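Local coordinates for protein thiamine pyrophosphokinase (Bacillus subtilis, PDB 3LM8) that catalyses the ATP-dependent pyrophosphorylation of thiamine, giving thiamine diphosphate and AMP, and serves in thiamine salvage, at residues 26-31 and 41-46; 96-101 and 128-133; 139-144 and 200-205; 156-161 and 187-192. The protein carries 1 engineered substitution. All coordinates share one frame; numbering follows the deposited sequence.

Contact 1. Residues 26-31 and 41-46; sequences TLWIGV and AGIIPV
The carbonyl oxygen of W28 accepts the backbone N-H of V46 in a nearly straight bond (W28 O to V46 N 2.8 Å, 171° at the hydrogen), and the CA of P45 approaches the same oxygen at 3.5 Å. This grip belongs to a beta-alpha-beta crossover: strand 26-31 leads into helix 33-41, and the loop 42-46 returns the chain to strand 47-49, the parallel neighbour in the sheet. G42, with positive phi, is the C-prime residue of the Schellman motif that ends the helix, and it turns the chain so that I43 points at the strand. There the W28 indole has methyls on both sides. CG2 of I43 makes a CH-pi contact with the five-membered ring, 3.5 Å from its centroid and 15° off the normal, while T26 CG2 lies over the rim of the opposite face. With I43 CG1 anti to the carbonyl carbon (chi1 -49°) and the chain extended beyond it, CD1 reaches the six-membered half of the same indole, 3.6 Å from W28 CZ2. L18 and Y21 also pack here. On the other side of the strand V46 spreads its two methyls, CG1 to L27 CD2 at 3.9 Å and CG2 to I29 CG2 at 3.6 Å.

Contact 2. Residues 96-101 and 128-133; sequences IIQIFG and RLIDKQ
A beta-alpha-beta unit runs from strand 96-100 through helix 107-122 to strand 126-131, and this contact is the place where its two parallel strands meet at the centre of the mixed sheet. Q98 pairs with R128 and I99 with L129. The amides alternate as parallel pairing requires: R128 N donates to I97 O (2.9 Å), I99 N to R128 O (3.0 Å) and I130 N to I99 O (2.8 Å). Over one surface, I99 and L129 point the same way and meet through CD1 and CD2 at 4.0 Å, with L82 of helix 81-92 packed on I99. The other surface carries Q98, R128, F100 and I130. Here the ring of F100 lies alongside I130, its CE1 3.7 Å from I130 CB, and Y21 meets the same ring edge-to-face. R128 leaves its strand with CG anti to the backbone N (chi1 167°) and bends at chi3 (-67°), which carries NH1 back over Q98. The resulting bond, R128 NH1 to Q98 OE1 at 3.3 Å, is long and bent, and the amide and guanidinium planes stand 72° apart. Because Q98 NE2 is also bonded to N5 OD1, the glutamine amide is held at both ends and ties three adjacent strands together; its dipole would probably solvate the guanidinium without neutralising the charge.

Contact 3. Residues 139-144 and 200-205; sequences FPPGEY and FSFVKG. Engineered in segment 200-205: V203 (natural residue Ala).
Aromatic rings form the innermost layer of this contact. The edge of F200 is directed at the face of F139, with F200 CZ 4.0 Å above the plane and over the ring centre, and the two planes stand at 83°, a T-shaped pair. F200 also packs against Y144, CZ to Y144 CB at 3.4 Å, although those two rings meet obliquely. Beside them F202 brings CE1 to Y144 CE2 (3.9 Å) and CZ to F139 CB (4.0 Å). Both F200 and F202 place CG between the backbone N and the carbonyl carbon (chi1 68° and 47°), which swings their rings across to segment 139-144.

The next shell is backbone. Y144 and F200 form a hydrogen-bonded antiparallel pair, Y144 N to F200 O at 2.9 Å and F200 N to Y144 O at 3.0 Å. G142 and F202 form another, with G142 N to F202 O at 3.1 Å and a weak return bond. Between them E143 and S201 face the opposite surface, where E143 CG packs on S201 CB. At the end of the pairing P141 packs on the backbone of K204 and of V203, an engineered residue whose side chain points away. Further out, L207 and M209 of strand 207-212 touch F200 from the mixed sheet, so that the rings fill the interior between two facing sheets, as in the beta-sandwich of thiamine-binding domains in this family.

Contact 4. Residues 156-161 and 187-192; sequences SFIPFS and LCISNE. With VIB (3-(4-amino-2-methyl-pyrimidin-5-ylmethyl)-5-(2-hydroxy-ethyl)-4-methyl-thiazol-3-ium), chain E.
Thiamine offers two flat rings to the loop 187-192, while F157 of strand 156-159 is the flat group behind that loop. L187 O lies over the pyrimidine, 3.2 Å from N1A, and L187 CD1 comes in on the same side past the rim, 3.3 Å from N3A. The thiazolium has I189 O above its plane, 3.2 Å from N3, with S190 CB on that same face, 3.6 Å from C4. A carbonyl oxygen so placed would probably favour the positive charge of the thiazolium. C188 turns its SG toward the CM2 methyl at the pyrimidine rim, and its O approaches the F157 ring obliquely; F200 meets that ring too.

Behind this layer, strand 156-159 fixes the loop. S156 OG sits anti to its own carbonyl carbon (chi1 -61°), and in that position it accepts S190 N in an almost straight bond (2.7 Å, 175°). F157 N donates to C188 O (2.6 Å), tilted 35° from the carbonyl plane. A water bridges the same two residues, donating to F157 O and accepting from C188 N. I158 CG1 and I189 CG1 complete the apolar packing at 4.1 Å. Backbone bonding of N191 to I155 extends the hold on the loop. Residues 187-191, pinned in this way to an edge strand of the vitamin B1-binding domain, form the thiamine pocket together with Y174, L176 and T186.

Overall arrangement
The four contacts show how one chain can join a catalytic and a vitamin-binding half through a shared sheet. In sequence they run in series, except that contact 4 is nested inside the loop closed by contact 3. Contacts 1, 2 and 4 all reach the nine-stranded mixed sheet, contact 4 at its outermost strand 154-159; the strand pairing of contact 3 belongs to the four-stranded antiparallel sheet. Contacts 1 and 2 have centres 14 Å apart and touch where W28 packs on F100. Contacts 3 and 4, 13 Å apart, touch through F200 and F157. Contacts 1 and 4, by contrast, lie 32 Å apart between centres, on opposite sides of the chain's centre, with thiamine held at the latter.

Contact 1. Residues 26-31 and 41-46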
loop_
_atom_site.group_PDB
_atom_site.type_symbol
_atom_site.label_atom_id
_atom_site.label_comp_id
_atom_site.label_asym_id
_atom_site.label_seq_id
_atom_site.Cartn_x
_atom_site.Cartn_y
_atom_site.Cartn_z
ATOM N N THR A 26 -0.594 -0.164 -16.296
ATOM C CA THR A 26 -1.109 0.120 -14.974
ATOM C C THR A 26 -2.592 0.495 -15.057
ATOM O O THR A 26 -2.941 1.568 -15.553
ATOM C CB THR A 26 -0.299 1.281 -14.328
ATOM O OG1 THR A 26 0.978 0.789 -13.915
ATOM C CG2 THR A 26 -1.033 1.875 -13.122
ATOM N N LEU A 27 -3.459 -0.404 -14.593
ATOM C CA LEU A 27 -4.902 -0.156 -14.573
ATOM C C LEU A 27 -5.249 0.495 -13.245
ATOM O O LEU A 27 -4.605 0.230 -12.214
ATOM C CB LEU A 27 -5.684 -1.462 -14.662
ATOM C CG LEU A 27 -5.436 -2.310 -15.901
ATOM C CD1 LEU A 27 -5.708 -3.781 -15.583
ATOM C CD2 LEU A 27 -6.305 -1.790 -17.046
ATOM N N TRP A 28 -6.275 1.333 -13.263
ATOM C CA TRP A 28 -6.716 1.999 -12.049
ATOM C C TRP A 28 -8.141 1.628 -11.644
ATOM O O TRP A 28 -8.986 1.308 -12.483
ATOM C CB TRP A 28 -6.643 3.512 -12.207
ATOM C CG TRP A 28 -5.277 4.076 -12.395
ATOM C CD1 TRP A 28 -4.625 4.248 -13.575
ATOM C CD2 TRP A 28 -4.445 4.673 -11.384
ATOM N NE1 TRP A 28 -3.447 4.934 -13.373
ATOM C CE2 TRP A 28 -3.312 5.205 -12.037
ATOM C CE3 TRP A 28 -4.553 4.814 -9.994
ATOM C CZ2 TRP A 28 -2.291 5.871 -11.348
ATOM C CZ3 TRP A 28 -3.538 5.479 -9.311
ATOM C CH2 TRP A 28 -2.424 5.999 -9.990
ATOM N N ILE A 29 -8.400 1.667 -10.344
ATOM C CA ILE A 29 -9.729 1.384 -9.827
ATOM C C ILE A 29 -9.936 2.314 -8.650
ATOM O O ILE A 29 -8.996 2.585 -7.906
ATOM C CB ILE A 29 -9.892 -0.083 -9.355
ATOM C CG1 ILE A 29 -8.780 -0.454 -8.381
ATOM C CG2 ILE A 29 -9.894 -1.013 -10.546
ATOM C CD1 ILE A 29 -8.959 -1.831 -7.766
ATOM N N GLY A 30 -11.160 2.818 -8.507
ATOM C CA GLY A 30 -11.473 3.720 -7.419
ATOM C C GLY A 30 -12.335 3.068 -6.361
ATOM O O GLY A 30 -13.218 2.265 -6.671
ATOM N N VAL A 31 -12.070 3.416 -5.107
ATOM C CA VAL A 31 -12.803 2.877 -3.966
ATOM C C VAL A 31 -13.283 4.060 -3.143
ATOM O O VAL A 31 -12.491 4.906 -2.756
ATOM C CB VAL A 31 -11.881 1.959 -3.091
ATOM C CG1 VAL A 31 -12.479 1.757 -1.715
ATOM C CG2 VAL A 31 -11.671 0.601 -3.782
ATOM N N ALA A 41 -7.659 14.121 -10.578
ATOM C CA ALA A 41 -6.307 14.000 -11.112
ATOM C C ALA A 41 -6.302 13.780 -12.613
ATOM O O ALA A 41 -5.302 14.022 -13.267
ATOM C CB ALA A 41 -5.570 12.860 -10.423
ATOM N N GLY A 42 -7.410 13.303 -13.162
ATOM C CA GLY A 42 -7.469 13.099 -14.596
ATOM C C GLY A 42 -7.415 11.649 -14.990
ATOM O O GLY A 42 -7.340 11.316 -16.169
ATOM N N ILE A 43 -7.443 10.780 -13.990
ATOM C CA ILE A 43 -7.408 9.350 -14.230
ATOM C C ILE A 43 -8.819 8.816 -14.066
ATOM O O ILE A 43 -9.525 9.189 -13.131
ATOM C CB ILE A 43 -6.513 8.630 -13.214
ATOM C CG1 ILE A 43 -5.163 9.337 -13.120
ATOM C CG2 ILE A 43 -6.336 7.164 -13.625
ATOM C CD1 ILE A 43 -4.314 8.842 -11.965
ATOM N N ILE A 44 -9.220 7.951 -14.992
ATOM C CA ILE A 44 -10.535 7.331 -14.968
ATOM C C ILE A 44 -10.359 5.871 -14.532
ATOM O O ILE A 44 -9.538 5.141 -15.076
ATOM C CB ILE A 44 -11.197 7.351 -16.371
ATOM C CG1 ILE A 44 -11.286 8.787 -16.899
ATOM C CG2 ILE A 44 -12.584 6.720 -16.296
ATOM C CD1 ILE A 44 -12.341 9.648 -16.222
ATOM N N PRO A 45 -11.127 5.435 -13.532
ATOM C CA PRO A 45 -11.038 4.057 -13.041
ATOM C C PRO A 45 -11.649 3.098 -14.070
ATOM O O PRO A 45 -12.535 3.497 -14.822
ATOM C CB PRO A 45 -11.865 4.090 -11.754
ATOM C CG PRO A 45 -11.972 5.585 -11.409
ATOM C CD PRO A 45 -12.067 6.242 -12.732
ATOM N N VAL A 46 -11.184 1.848 -14.116
ATOM C CA VAL A 46 -11.759 0.885 -15.049
ATOM C C VAL A 46 -12.988 0.358 -14.332
ATOM O O VAL A 46 -14.034 0.126 -14.939
ATOM C CB VAL A 46 -10.800 -0.299 -15.364
ATOM C CG1 VAL A 46 -9.481 0.223 -15.934
ATOM C CG2 VAL A 46 -10.539 -1.111 -14.121
#

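Contact 2. Residues 96-101 and 128-133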
loop_
_atom_site.group_PDB
_atom_site.type_symbol
_atom_site.label_atom_id
_atom_site.label_comp_id
_atom_site.label_asym_id
_atom_site.label_seq_id
_atom_site.Cartn_x
_atom_site.Cartn_y
_atom_site.Cartn_z
ATOM N N ILE A 96 2.146 -6.352 -9.441
ATOM C CA ILE A 96 2.152 -5.388 -8.357
ATOM C C ILE A 96 0.823 -4.689 -8.134
ATOM O O ILE A 96 0.158 -4.280 -9.078
ATOM C CB ILE A 96 3.198 -4.283 -8.629
ATOM C CG1 ILE A 96 4.541 -4.916 -8.998
ATOM C CG2 ILE A 96 3.360 -3.409 -7.409
ATOM C CD1 ILE A 96 5.581 -3.938 -9.500
ATOM N N ILE A 97 0.440 -4.562 -6.872
ATOM C CA ILE A 97 -0.762 -3.833 -6.532
ATOM C C ILE A 97 -0.241 -2.673 -5.698
ATOM O O ILE A 97 0.607 -2.870 -4.829
ATOM C CB ILE A 97 -1.750 -4.660 -5.676
ATOM C CG1 ILE A 97 -2.344 -5.797 -6.509
ATOM C CG2 ILE A 97 -2.875 -3.764 -5.196
ATOM C CD1 ILE A 97 -3.194 -6.748 -5.718
ATOM N N GLN A 98 -0.717 -1.468 -5.988
ATOM C CA GLN A 98 -0.317 -0.288 -5.236
ATOM C C GLN A 98 -1.577 0.436 -4.797
ATOM O O GLN A 98 -2.440 0.756 -5.613
ATOM C CB GLN A 98 0.581 0.614 -6.089
ATOM C CG GLN A 98 2.007 0.076 -6.200
ATOM C CD GLN A 98 2.889 0.894 -7.131
ATOM O OE1 GLN A 98 4.070 1.146 -6.831
ATOM N NE2 GLN A 98 2.329 1.301 -8.275
ATOM N N ILE A 99 -1.682 0.683 -3.495
ATOM C CA ILE A 99 -2.862 1.325 -2.935
ATOM C C ILE A 99 -2.581 2.693 -2.336
ATOM O O ILE A 99 -1.605 2.879 -1.600
ATOM C CB ILE A 99 -3.497 0.444 -1.840
ATOM C CG1 ILE A 99 -3.636 -1.002 -2.346
ATOM C CG2 ILE A 99 -4.851 1.014 -1.455
ATOM C CD1 ILE A 99 -4.069 -2.015 -1.300
ATOM N N PHE A 100 -3.463 3.642 -2.641
ATOM C CA PHE A 100 -3.338 5.011 -2.150
ATOM C C PHE A 100 -4.585 5.398 -1.353
ATOM O O PHE A 100 -5.589 4.675 -1.378
ATOM C CB PHE A 100 -3.159 5.962 -3.337
ATOM C CG PHE A 100 -2.071 5.548 -4.275
ATOM C CD1 PHE A 100 -0.814 6.141 -4.209
ATOM C CD2 PHE A 100 -2.294 4.539 -5.217
ATOM C CE1 PHE A 100 0.214 5.740 -5.071
ATOM C CE2 PHE A 100 -1.279 4.128 -6.084
ATOM C CZ PHE A 100 -0.019 4.733 -6.009
ATOM N N GLY A 101 -4.524 6.544 -0.669
ATOM C CA GLY A 101 -5.661 7.001 0.117
ATOM C C GLY A 101 -5.856 5.982 1.210
ATOM O O GLY A 101 -6.976 5.611 1.572
ATOM N N ARG A 128 2.005 -2.945 -2.282
ATOM C CA ARG A 128 2.654 -1.810 -1.632
ATOM C C ARG A 128 1.626 -0.750 -1.283
ATOM O O ARG A 128 0.779 -0.430 -2.110
ATOM C CB ARG A 128 3.715 -1.231 -2.582
ATOM C CG ARG A 128 4.247 0.120 -2.180
ATOM C CD ARG A 128 5.246 0.664 -3.198
ATOM N NE ARG A 128 6.476 -0.118 -3.255
ATOM C CZ ARG A 128 6.818 -0.904 -4.270
ATOM N NH1 ARG A 128 6.026 -1.022 -5.328
ATOM N NH2 ARG A 128 7.958 -1.576 -4.226
ATOM N N LEU A 129 1.674 -0.223 -0.062
ATOM C CA LEU A 129 0.727 0.831 0.328
ATOM C C LEU A 129 1.484 2.133 0.181
ATOM O O LEU A 129 2.648 2.208 0.552
ATOM C CB LEU A 129 0.268 0.688 1.781
ATOM C CG LEU A 129 -0.171 -0.667 2.351
ATOM C CD1 LEU A 129 -0.680 -0.421 3.773
ATOM C CD2 LEU A 129 -1.255 -1.321 1.488
ATOM N N ILE A 130 0.832 3.162 -0.348
ATOM C CA ILE A 130 1.515 4.439 -0.547
ATOM C C ILE A 130 0.742 5.701 -0.177
ATOM O O ILE A 130 -0.446 5.837 -0.489
ATOM C CB ILE A 130 1.915 4.633 -2.013
ATOM C CG1 ILE A 130 2.688 3.419 -2.525
ATOM C CG2 ILE A 130 2.727 5.917 -2.147
ATOM C CD1 ILE A 130 3.026 3.516 -3.996
ATOM N N ASP A 131 1.440 6.629 0.470
ATOM C CA ASP A 131 0.872 7.918 0.838
ATOM C C ASP A 131 1.946 8.993 0.630
ATOM O O ASP A 131 3.053 8.702 0.162
ATOM C CB ASP A 131 0.329 7.912 2.280
ATOM C CG ASP A 131 1.400 8.152 3.335
ATOM O OD1 ASP A 131 2.345 7.348 3.418
ATOM O OD2 ASP A 131 1.291 9.147 4.092
ATOM N N LYS A 132 1.606 10.233 0.954
ATOM C CA LYS A 132 2.512 11.363 0.786
ATOM C C LYS A 132 3.945 11.140 1.305
ATOM O O LYS A 132 4.894 11.685 0.750
ATOM C CB LYS A 132 1.888 12.600 1.445
ATOM C CG LYS A 132 2.833 13.776 1.663
ATOM C CD LYS A 132 2.241 14.757 2.678
ATOM C CE LYS A 132 3.212 15.877 3.031
ATOM N NZ LYS A 132 3.601 16.692 1.844
ATOM N N GLN A 133 4.119 10.359 2.364
ATOM C CA GLN A 133 5.476 10.151 2.856
ATOM C C GLN A 133 5.832 8.757 3.338
ATOM O O GLN A 133 6.814 8.585 4.061
ATOM C CB GLN A 133 5.829 11.191 3.943
ATOM C CG GLN A 133 4.782 11.443 5.006
ATOM C CD GLN A 133 5.110 12.678 5.845
ATOM O OE1 GLN A 133 6.120 12.711 6.545
ATOM N NE2 GLN A 133 4.257 13.702 5.767
#

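Contact 3. Residues 139-144 and 200-205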
loop_
_atom_site.group_PDB
_atom_site.type_symbol
_atom_site.label_atom_id
_atom_site.label_comp_id
_atom_site.label_asym_id
_atom_site.label_seq_id
_atom_site.Cartn_x
_atom_site.Cartn_y
_atom_site.Cartn_z
ATOM N N PHE A 139 6.608 -8.753 4.035
ATOM C CA PHE A 139 7.338 -9.823 3.375
ATOM C C PHE A 139 7.366 -11.121 4.155
ATOM O O PHE A 139 7.467 -11.135 5.393
ATOM C CB PHE A 139 8.799 -9.442 3.113
ATOM C CG PHE A 139 8.984 -8.261 2.208
ATOM C CD1 PHE A 139 8.866 -6.966 2.701
ATOM C CD2 PHE A 139 9.312 -8.448 0.866
ATOM C CE1 PHE A 139 9.076 -5.866 1.869
ATOM C CE2 PHE A 139 9.523 -7.361 0.024
ATOM C CZ PHE A 139 9.406 -6.061 0.524
ATOM N N PRO A 140 7.245 -12.236 3.434
ATOM C CA PRO A 140 7.289 -13.554 4.071
ATOM C C PRO A 140 8.788 -13.864 4.160
ATOM O O PRO A 140 9.617 -13.082 3.690
ATOM C CB PRO A 140 6.580 -14.454 3.058
ATOM C CG PRO A 140 6.941 -13.814 1.722
ATOM C CD PRO A 140 6.770 -12.327 2.036
ATOM N N PRO A 141 9.163 -14.986 4.783
ATOM C CA PRO A 141 10.602 -15.260 4.842
ATOM C C PRO A 141 11.239 -15.273 3.442
ATOM O O PRO A 141 10.617 -15.679 2.466
ATOM C CB PRO A 141 10.647 -16.611 5.540
ATOM C CG PRO A 141 9.533 -16.449 6.566
ATOM C CD PRO A 141 8.418 -15.853 5.717
ATOM N N GLY A 142 12.477 -14.806 3.347
ATOM C CA GLY A 142 13.148 -14.762 2.064
ATOM C C GLY A 142 14.328 -13.817 2.141
ATOM O O GLY A 142 14.785 -13.507 3.237
ATOM N N GLU A 143 14.817 -13.360 0.993
ATOM C CA GLU A 143 15.948 -12.442 0.944
ATOM C C GLU A 143 15.634 -11.340 -0.069
ATOM O O GLU A 143 15.509 -11.607 -1.262
ATOM C CB GLU A 143 17.207 -13.194 0.521
ATOM C CG GLU A 143 18.491 -12.414 0.740
ATOM C CD GLU A 143 19.694 -13.078 0.102
ATOM O OE1 GLU A 143 20.824 -12.862 0.597
ATOM O OE2 GLU A 143 19.509 -13.804 -0.900
ATOM N N TYR A 144 15.549 -10.098 0.399
ATOM C CA TYR A 144 15.185 -8.985 -0.479
ATOM C C TYR A 144 16.187 -7.827 -0.588
ATOM O O TYR A 144 16.890 -7.490 0.368
ATOM C CB TYR A 144 13.831 -8.435 -0.020
ATOM C CG TYR A 144 12.837 -9.512 0.369
ATOM C CD1 TYR A 144 11.966 -10.061 -0.571
ATOM C CD2 TYR A 144 12.795 -10.008 1.680
ATOM C CE1 TYR A 144 11.073 -11.081 -0.222
ATOM C CE2 TYR A 144 11.910 -11.029 2.044
ATOM C CZ TYR A 144 11.049 -11.561 1.086
ATOM O OH TYR A 144 10.169 -12.568 1.431
ATOM N N PHE A 200 18.276 -7.441 3.062
ATOM C CA PHE A 200 17.755 -7.860 4.344
ATOM C C PHE A 200 17.146 -9.227 4.096
ATOM O O PHE A 200 16.737 -9.538 2.980
ATOM C CB PHE A 200 16.716 -6.864 4.895
ATOM C CG PHE A 200 15.430 -6.808 4.119
ATOM C CD1 PHE A 200 15.327 -6.040 2.967
ATOM C CD2 PHE A 200 14.305 -7.503 4.565
ATOM C CE1 PHE A 200 14.117 -5.957 2.272
ATOM C CE2 PHE A 200 13.096 -7.430 3.879
ATOM C CZ PHE A 200 13.000 -6.655 2.731
ATOM N N SER A 201 17.127 -10.058 5.125
ATOM C CA SER A 201 16.575 -11.395 5.003
ATOM C C SER A 201 16.368 -12.021 6.376
ATOM O O SER A 201 17.037 -11.676 7.353
ATOM C CB SER A 201 17.493 -12.269 4.139
ATOM O OG SER A 201 18.853 -12.070 4.470
ATOM N N PHE A 202 15.411 -12.934 6.434
ATOM C CA PHE A 202 15.051 -13.629 7.659
ATOM C C PHE A 202 14.430 -14.960 7.241
ATOM O O PHE A 202 13.901 -15.094 6.133
ATOM C CB PHE A 202 14.061 -12.780 8.479
ATOM C CG PHE A 202 12.925 -12.214 7.667
ATOM C CD1 PHE A 202 13.155 -11.208 6.732
ATOM C CD2 PHE A 202 11.635 -12.738 7.787
ATOM C CE1 PHE A 202 12.132 -10.743 5.930
ATOM C CE2 PHE A 202 10.599 -12.270 6.983
ATOM C CZ PHE A 202 10.851 -11.272 6.049
ATOM N N VAL A 203 14.487 -15.945 8.124
ATOM C CA VAL A 203 13.966 -17.257 7.785
ATOM C C VAL A 203 12.540 -17.586 8.219
ATOM O O VAL A 203 11.881 -18.414 7.588
ATOM C CB VAL A 203 14.922 -18.333 8.315
ATOM C CG1 VAL A 203 16.291 -18.140 7.668
ATOM C CG2 VAL A 203 15.031 -18.242 9.839
ATOM N N LYS A 204 12.059 -16.937 9.276
ATOM C CA LYS A 204 10.717 -17.206 9.774
ATOM C C LYS A 204 9.968 -15.944 10.223
ATOM O O LYS A 204 10.570 -15.005 10.750
ATOM C CB LYS A 204 10.808 -18.205 10.934
ATOM C CG LYS A 204 9.477 -18.826 11.350
ATOM C CD LYS A 204 9.676 -19.879 12.441
ATOM C CE LYS A 204 8.423 -20.707 12.650
ATOM N NZ LYS A 204 8.106 -21.512 11.436
ATOM N N GLY A 205 8.650 -15.936 10.018
ATOM C CA GLY A 205 7.841 -14.792 10.406
ATOM C C GLY A 205 7.349 -13.904 9.269
ATOM O O GLY A 205 7.550 -14.181 8.084
#

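Contact 4. Residues 156-161 and 187-192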
loop_
_atom_site.group_PDB
_atom_site.type_symbol
_atom_site.label_atom_id
_atom_site.label_comp_id
_atom_site.label_asym_id
_atom_site.label_seq_id
_atom_site.Cartn_x
_atom_site.Cartn_y
_atom_site.Cartn_z
ATOM N N SER A 156 12.193 1.410 8.035
ATOM C CA SER A 156 11.943 0.739 9.305
ATOM C C SER A 156 11.404 -0.668 9.082
ATOM O O SER A 156 10.733 -0.937 8.092
ATOM C CB SER A 156 10.938 1.537 10.131
ATOM O OG SER A 156 11.431 2.835 10.415
ATOM N N PHE A 157 11.697 -1.570 10.009
ATOM C CA PHE A 157 11.218 -2.946 9.906
ATOM C C PHE A 157 10.441 -3.283 11.165
ATOM O O PHE A 157 10.879 -2.983 12.271
ATOM C CB PHE A 157 12.385 -3.923 9.762
ATOM C CG PHE A 157 13.081 -3.856 8.429
ATOM C CD1 PHE A 157 12.441 -4.283 7.274
ATOM C CD2 PHE A 157 14.389 -3.391 8.338
ATOM C CE1 PHE A 157 13.090 -4.255 6.045
ATOM C CE2 PHE A 157 15.047 -3.356 7.120
ATOM C CZ PHE A 157 14.401 -3.790 5.969
ATOM N N ILE A 158 9.282 -3.906 11.001
ATOM C CA ILE A 158 8.474 -4.264 12.155
ATOM C C ILE A 158 7.896 -5.662 12.023
ATOM O O ILE A 158 7.273 -5.996 11.016
ATOM C CB ILE A 158 7.334 -3.259 12.341
ATOM C CG1 ILE A 158 7.916 -1.847 12.387
ATOM C CG2 ILE A 158 6.574 -3.566 13.617
ATOM C CD1 ILE A 158 6.889 -0.766 12.394
ATOM N N PRO A 159 8.103 -6.502 13.045
ATOM C CA PRO A 159 7.599 -7.882 13.054
ATOM C C PRO A 159 6.078 -7.840 13.014
ATOM O O PRO A 159 5.482 -6.898 13.538
ATOM C CB PRO A 159 8.108 -8.441 14.388
ATOM C CG PRO A 159 9.296 -7.551 14.733
ATOM C CD PRO A 159 8.828 -6.185 14.289
ATOM N N PHE A 160 5.449 -8.849 12.410
ATOM C CA PHE A 160 3.990 -8.872 12.335
ATOM C C PHE A 160 3.299 -9.955 13.164
ATOM O O PHE A 160 3.017 -9.748 14.339
ATOM C CB PHE A 160 3.523 -8.970 10.881
ATOM C CG PHE A 160 2.041 -8.772 10.712
ATOM C CD1 PHE A 160 1.178 -9.863 10.645
ATOM C CD2 PHE A 160 1.504 -7.489 10.645
ATOM C CE1 PHE A 160 -0.200 -9.678 10.513
ATOM C CE2 PHE A 160 0.129 -7.292 10.514
ATOM C CZ PHE A 160 -0.723 -8.389 10.447
ATOM N N SER A 161 3.020 -11.106 12.566
ATOM C CA SER A 161 2.328 -12.167 13.299
ATOM C C SER A 161 3.114 -12.736 14.488
ATOM O O SER A 161 2.585 -12.825 15.598
ATOM C CB SER A 161 1.931 -13.304 12.349
ATOM O OG SER A 161 3.070 -13.980 11.847
ATOM N N LEU A 187 13.180 -1.994 17.682
ATOM C CA LEU A 187 14.613 -1.828 17.485
ATOM C C LEU A 187 14.920 -1.520 16.030
ATOM O O LEU A 187 15.741 -0.641 15.727
ATOM C CB LEU A 187 15.366 -3.104 17.855
ATOM C CG LEU A 187 16.807 -3.136 17.339
ATOM C CD1 LEU A 187 17.570 -1.980 17.968
ATOM C CD2 LEU A 187 17.475 -4.468 17.666
ATOM N N CYS A 188 14.254 -2.252 15.139
ATOM C CA CYS A 188 14.475 -2.108 13.706
ATOM C C CYS A 188 13.740 -0.953 13.022
ATOM O O CYS A 188 13.495 -0.980 11.814
ATOM C CB CYS A 188 14.159 -3.440 13.016
ATOM S SG CYS A 188 15.000 -4.864 13.796
ATOM N N ILE A 189 13.403 0.071 13.795
ATOM C CA ILE A 189 12.725 1.241 13.260
ATOM C C ILE A 189 13.758 2.336 13.081
ATOM O O ILE A 189 14.739 2.404 13.819
ATOM C CB ILE A 189 11.631 1.752 14.223
ATOM C CG1 ILE A 189 10.485 0.747 14.273
ATOM C CG2 ILE A 189 11.137 3.129 13.789
ATOM C CD1 ILE A 189 9.374 1.145 15.204
ATOM N N SER A 190 13.534 3.180 12.083
ATOM C CA SER A 190 14.429 4.289 11.797
ATOM C C SER A 190 15.836 3.881 11.358
ATOM O O SER A 190 16.834 4.354 11.911
ATOM C CB SER A 190 14.509 5.219 13.012
ATOM O OG SER A 190 13.440 6.148 13.004
ATOM N N ASN A 191 15.915 2.997 10.367
ATOM C CA ASN A 191 17.207 2.574 9.842
ATOM C C ASN A 191 17.416 3.409 8.582
ATOM O O ASN A 191 16.533 4.157 8.167
ATOM C CB ASN A 191 17.198 1.079 9.497
ATOM C CG ASN A 191 18.576 0.441 9.615
ATOM O OD1 ASN A 191 18.698 -0.760 9.888
ATOM N ND2 ASN A 191 19.620 1.237 9.406
ATOM N N GLU A 192 18.586 3.287 7.982
ATOM C CA GLU A 192 18.899 4.032 6.773
ATOM C C GLU A 192 19.815 3.187 5.914
ATOM O O GLU A 192 20.438 2.240 6.397
ATOM C CB GLU A 192 19.607 5.343 7.122
ATOM C CG GLU A 192 18.695 6.465 7.608
ATOM C CD GLU A 192 19.477 7.658 8.141
ATOM O OE1 GLU A 192 20.486 8.049 7.513
ATOM O OE2 GLU A 192 19.075 8.212 9.186
HETATM C CM2 VIB E . 18.535 -2.745 13.690
HETATM N N4A VIB E . 19.498 0.899 16.662
HETATM C CM4 VIB E . 17.250 5.619 14.958
HETATM O O1 VIB E . 16.289 6.710 18.538
HETATM C C7 VIB E . 14.896 6.523 18.270
HETATM C C6 VIB E . 14.722 6.028 16.833
HETATM C C2 VIB E . 16.478 2.392 16.624
HETATM S S1 VIB E . 15.212 3.249 17.467
HETATM C C5 VIB E . 15.524 4.743 16.625
HETATM C C4 VIB E . 16.617 4.507 15.799
HETATM N N3 VIB E . 17.093 3.259 15.816
HETATM C C7A VIB E . 18.241 2.880 14.981
HETATM C C4A VIB E . 18.931 0.469 15.538
HETATM N N3A VIB E . 19.001 -0.826 15.195
HETATM C C2A VIB E . 18.431 -1.264 14.063
HETATM N N1A VIB E . 17.781 -0.412 13.258
HETATM C C6A VIB E . 17.689 0.873 13.556
HETATM C C5A VIB E . 18.268 1.373 14.717
HETATM O O HOH W 1 11.696 -3.776 14.791
#